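Local coordinates for protein transferrin (Manduca sexta, PDB 6WB6) that binds a single ferric ion together with carbonate and transports iron as a secreted, glycosylated insect transferrin, at residues C114-V122 with Y197-A207. Numbering follows the deposited sequence.
Sequences CHTGVNRNV and YPDNYSGYEGA. With FE (Fe (III) ion), chain E; CO3 (carbonate ion), chain G; CO3 (carbonate ion), chain F.
The phenol oxygen of Tyr197 is gripped by Arg120 and a water: Arg120 NH1 donates to Tyr197 OH over 3.1 Å, nearly straight at 170° and almost in the guanidinium plane, while the water bridges that hydroxyl to Val118 O. On its other edges the same guanidinium works on the iron site. Arg120 NE gives a 2.7 Å hydrogen bond to O1 of the chain G carbonate, NH2 adds a weak one to that oxygen, and a second water links NH2 to Tyr204 N. The bend in the arginine chain at chi3 (62°) turns the group so that NH2 lies over one face of the Tyr204 ring; the planes stand 84° apart, and Arg120 CZ is 4.7 Å from the ring centroid in a cation-pi contact. Tyr204 OH binds the ferric ion at 2.1 Å, each carbonate chelates it through two oxygens, and Tyr90 from strand 90-97 completes the site. Arg120 thus contacts both an iron ligand and a carbonate and probably helps position them, its positive charge probably stabilising the anionic cluster. Thr116 OG1 holds O2 of the chain G carbonate and Val122 N holds O3, while Asn121 uses its backbone N and ND2 on O3 of the chain F carbonate. Val122 CG2 meets the ring edge at Tyr204 CE1, 3.8 Å away. Gly203 N donates to a lone pair of Thr116 O at 2.7 Å, tying segment 197-207 to segment 114-122. Ala207 packs against Cys114, whose SG forms a disulfide with Cys210 further along helix 203-213. Residues 115-120 carry the chain from strand 112-114 into helix 121-131, with Arg120 at the N-cap position; the chain G carbonate lies between that helix's N-terminus and the Tyr204 side chain of helix 203-213, the chain F carbonate beside Asn121.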
loop_
_atom_site.group_PDB
_atom_site.type_symbol
_atom_site.label_atom_id
_atom_site.label_comp_id
_atom_site.label_asym_id
_atom_site.label_seq_id
_atom_site.Cartn_x
_atom_site.Cartn_y
_atom_site.Cartn_z
ATOM N N CYS A 114 12.064 -24.507 -1.691
ATOM C CA CYS A 114 10.664 -24.393 -2.065
ATOM C C CYS A 114 9.939 -23.545 -1.037
ATOM O O CYS A 114 9.807 -23.940 0.127
ATOM C CB CYS A 114 10.004 -25.770 -2.169
ATOM S SG CYS A 114 10.807 -26.924 -3.270
ATOM N N HIS A 115 9.426 -22.409 -1.483
ATOM C CA HIS A 115 8.877 -21.394 -0.612
ATOM C C HIS A 115 7.406 -21.224 -0.932
ATOM O O HIS A 115 6.966 -21.448 -2.065
ATOM C CB HIS A 115 9.598 -20.038 -0.795
ATOM C CG HIS A 115 11.058 -20.080 -0.443
ATOM N ND1 HIS A 115 11.546 -19.662 0.776
ATOM C CD2 HIS A 115 12.129 -20.522 -1.140
ATOM C CE1 HIS A 115 12.849 -19.864 0.826
ATOM N NE2 HIS A 115 13.233 -20.361 -0.334
ATOM N N THR A 116 6.648 -20.796 0.066
ATOM C CA THR A 116 5.244 -20.489 -0.173
ATOM C C THR A 116 5.113 -19.328 -1.136
ATOM O O THR A 116 4.403 -19.407 -2.144
ATOM C CB THR A 116 4.555 -20.166 1.144
ATOM O OG1 THR A 116 5.175 -19.017 1.734
ATOM C CG2 THR A 116 4.667 -21.327 2.059
ATOM N N GLY A 117 5.801 -18.236 -0.835
ATOM C CA GLY A 117 5.764 -17.069 -1.680
ATOM C C GLY A 117 6.355 -15.899 -0.936
ATOM O O GLY A 117 6.579 -15.952 0.273
ATOM N N VAL A 118 6.581 -14.819 -1.677
ATOM C CA VAL A 118 7.266 -13.670 -1.098
ATOM C C VAL A 118 6.425 -13.038 0.005
ATOM O O VAL A 118 5.189 -12.970 -0.069
ATOM C CB VAL A 118 7.620 -12.631 -2.173
ATOM C CG1 VAL A 118 6.392 -11.912 -2.693
ATOM C CG2 VAL A 118 8.639 -11.631 -1.600
ATOM N N ASN A 119 7.114 -12.551 1.028
ATOM C CA ASN A 119 6.564 -11.760 2.114
ATOM C C ASN A 119 5.626 -12.553 2.995
ATOM O O ASN A 119 4.882 -11.974 3.775
ATOM C CB ASN A 119 5.851 -10.520 1.587
ATOM C CG ASN A 119 6.813 -9.535 0.971
ATOM O OD1 ASN A 119 7.927 -9.390 1.443
ATOM N ND2 ASN A 119 6.397 -8.879 -0.100
ATOM N N ARG A 120 5.643 -13.862 2.892
ATOM C CA ARG A 120 4.792 -14.696 3.726
ATOM C C ARG A 120 5.572 -15.199 4.932
ATOM O O ARG A 120 6.802 -15.126 4.982
ATOM C CB ARG A 120 4.232 -15.851 2.900
ATOM C CG ARG A 120 3.273 -15.374 1.809
ATOM C CD ARG A 120 2.783 -16.488 0.842
ATOM N NE ARG A 120 2.034 -17.549 1.501
ATOM C CZ ARG A 120 1.218 -18.401 0.870
ATOM N NH1 ARG A 120 1.043 -18.300 -0.451
ATOM N NH2 ARG A 120 0.580 -19.363 1.559
ATOM N N ASN A 121 4.842 -15.701 5.931
ATOM C CA ASN A 121 5.485 -16.007 7.207
ATOM C C ASN A 121 6.383 -17.242 7.200
ATOM O O ASN A 121 7.584 -17.121 7.451
ATOM C CB ASN A 121 4.436 -16.166 8.297
ATOM C CG ASN A 121 3.961 -14.826 8.821
ATOM O OD1 ASN A 121 4.638 -14.189 9.629
ATOM N ND2 ASN A 121 2.827 -14.379 8.327
ATOM N N VAL A 122 5.818 -18.437 6.993
ATOM C CA VAL A 122 6.641 -19.632 7.160
ATOM C C VAL A 122 7.574 -19.790 5.977
ATOM O O VAL A 122 8.673 -20.351 6.107
ATOM C CB VAL A 122 5.787 -20.909 7.344
ATOM C CG1 VAL A 122 4.772 -20.710 8.453
ATOM C CG2 VAL A 122 5.084 -21.330 6.020
ATOM N N TYR A 197 1.383 -16.154 -8.432
ATOM C CA TYR A 197 0.211 -16.978 -8.237
ATOM C C TYR A 197 -0.675 -16.897 -9.480
ATOM O O TYR A 197 -0.623 -15.908 -10.222
ATOM C CB TYR A 197 -0.583 -16.516 -7.012
ATOM C CG TYR A 197 0.240 -16.445 -5.761
ATOM C CD1 TYR A 197 0.581 -17.585 -5.088
ATOM C CD2 TYR A 197 0.675 -15.234 -5.263
ATOM C CE1 TYR A 197 1.321 -17.537 -3.958
ATOM C CE2 TYR A 197 1.408 -15.171 -4.124
ATOM C CZ TYR A 197 1.734 -16.333 -3.475
ATOM O OH TYR A 197 2.464 -16.331 -2.331
ATOM N N PRO A 198 -1.446 -17.951 -9.776
ATOM C CA PRO A 198 -1.390 -19.321 -9.236
ATOM C C PRO A 198 -0.178 -20.059 -9.768
ATOM O O PRO A 198 0.182 -19.884 -10.921
ATOM C CB PRO A 198 -2.678 -19.986 -9.759
ATOM C CG PRO A 198 -3.484 -18.882 -10.395
ATOM C CD PRO A 198 -2.502 -17.811 -10.790
ATOM N N ASP A 199 0.431 -20.890 -8.936
ATOM C CA ASP A 199 1.578 -21.681 -9.353
ATOM C C ASP A 199 1.547 -22.956 -8.535
ATOM O O ASP A 199 1.655 -22.914 -7.307
ATOM C CB ASP A 199 2.897 -20.944 -9.146
ATOM C CG ASP A 199 4.082 -21.713 -9.701
ATOM O OD1 ASP A 199 4.479 -22.731 -9.083
ATOM O OD2 ASP A 199 4.613 -21.287 -10.755
ATOM N N ASN A 200 1.401 -24.083 -9.218
ATOM C CA ASN A 200 1.257 -25.344 -8.516
ATOM C C ASN A 200 2.393 -25.651 -7.546
ATOM O O ASN A 200 2.239 -26.554 -6.714
ATOM C CB ASN A 200 1.166 -26.477 -9.512
ATOM C CG ASN A 200 0.836 -27.757 -8.838
ATOM O OD1 ASN A 200 -0.015 -27.784 -7.964
ATOM N ND2 ASN A 200 1.537 -28.816 -9.195
ATOM N N TYR A 201 3.513 -24.929 -7.614
ATOM C CA TYR A 201 4.651 -25.182 -6.739
ATOM C C TYR A 201 4.870 -24.065 -5.716
ATOM O O TYR A 201 5.955 -23.957 -5.141
ATOM C CB TYR A 201 5.903 -25.415 -7.593
ATOM C CG TYR A 201 5.838 -26.717 -8.379
ATOM C CD1 TYR A 201 5.226 -27.841 -7.840
ATOM C CD2 TYR A 201 6.357 -26.813 -9.659
ATOM C CE1 TYR A 201 5.149 -29.013 -8.544
ATOM C CE2 TYR A 201 6.288 -27.986 -10.361
ATOM C CZ TYR A 201 5.677 -29.080 -9.793
ATOM O OH TYR A 201 5.605 -30.241 -10.492
ATOM N N SER A 202 3.847 -23.259 -5.449
ATOM C CA SER A 202 3.927 -22.167 -4.494
ATOM C C SER A 202 2.859 -22.389 -3.440
ATOM O O SER A 202 2.039 -23.303 -3.539
ATOM C CB SER A 202 3.764 -20.800 -5.181
ATOM O OG SER A 202 2.454 -20.657 -5.700
ATOM N N GLY A 203 2.896 -21.579 -2.409
ATOM C CA GLY A 203 1.930 -21.733 -1.333
ATOM C C GLY A 203 2.316 -22.905 -0.438
ATOM O O GLY A 203 3.314 -23.590 -0.660
ATOM N N TYR A 204 1.541 -23.098 0.622
ATOM C CA TYR A 204 1.837 -24.126 1.648
ATOM C C TYR A 204 1.897 -25.528 1.059
ATOM O O TYR A 204 2.750 -26.235 1.426
ATOM C CB TYR A 204 0.833 -24.106 2.791
ATOM C CG TYR A 204 0.638 -22.791 3.500
ATOM C CD1 TYR A 204 1.586 -22.290 4.369
ATOM C CD2 TYR A 204 -0.536 -22.105 3.344
ATOM C CE1 TYR A 204 1.399 -21.107 5.044
ATOM C CE2 TYR A 204 -0.761 -20.945 4.026
ATOM C CZ TYR A 204 0.218 -20.437 4.844
ATOM O OH TYR A 204 -0.082 -19.363 5.533
ATOM N N GLU A 205 0.971 -25.869 0.197
ATOM C CA GLU A 205 0.956 -27.199 -0.393
ATOM C C GLU A 205 1.886 -27.293 -1.589
ATOM O O GLU A 205 2.587 -28.286 -1.738
ATOM C CB GLU A 205 -0.455 -27.578 -0.832
ATOM C CG GLU A 205 -0.628 -29.059 -1.035
ATOM C CD GLU A 205 -2.066 -29.429 -1.310
ATOM O OE1 GLU A 205 -2.962 -28.593 -1.029
ATOM O OE2 GLU A 205 -2.293 -30.555 -1.803
ATOM N N GLY A 206 1.902 -26.262 -2.442
ATOM C CA GLY A 206 2.777 -26.272 -3.598
ATOM C C GLY A 206 4.244 -26.361 -3.233
ATOM O O GLY A 206 5.038 -26.944 -3.969
ATOM N N ALA A 207 4.631 -25.805 -2.092
ATOM C CA ALA A 207 6.013 -25.962 -1.670
ATOM C C ALA A 207 6.346 -27.425 -1.428
ATOM O O ALA A 207 7.446 -27.870 -1.742
ATOM C CB ALA A 207 6.275 -25.151 -0.410
HETATM FE FE FE E . 1.140 -17.698 5.923
HETATM C C CO3 G . 3.075 -18.396 4.893
HETATM O O1 CO3 G . 2.090 -18.139 4.086
HETATM O O2 CO3 G . 4.229 -18.559 4.357
HETATM O O3 CO3 G . 2.958 -18.478 6.184
HETATM C C CO3 F . 0.759 -15.334 5.056
HETATM O O1 CO3 F . 0.618 -14.090 4.716
HETATM O O2 CO3 F . -0.199 -16.250 4.796
HETATM O O3 CO3 F . 1.885 -15.622 5.672
HETATM O O HOH W 1 7.826 -23.713 -3.501
HETATM O O HOH W 2 3.119 -13.755 -1.741
HETATM O O HOH W 3 -0.958 -21.376 0.103
#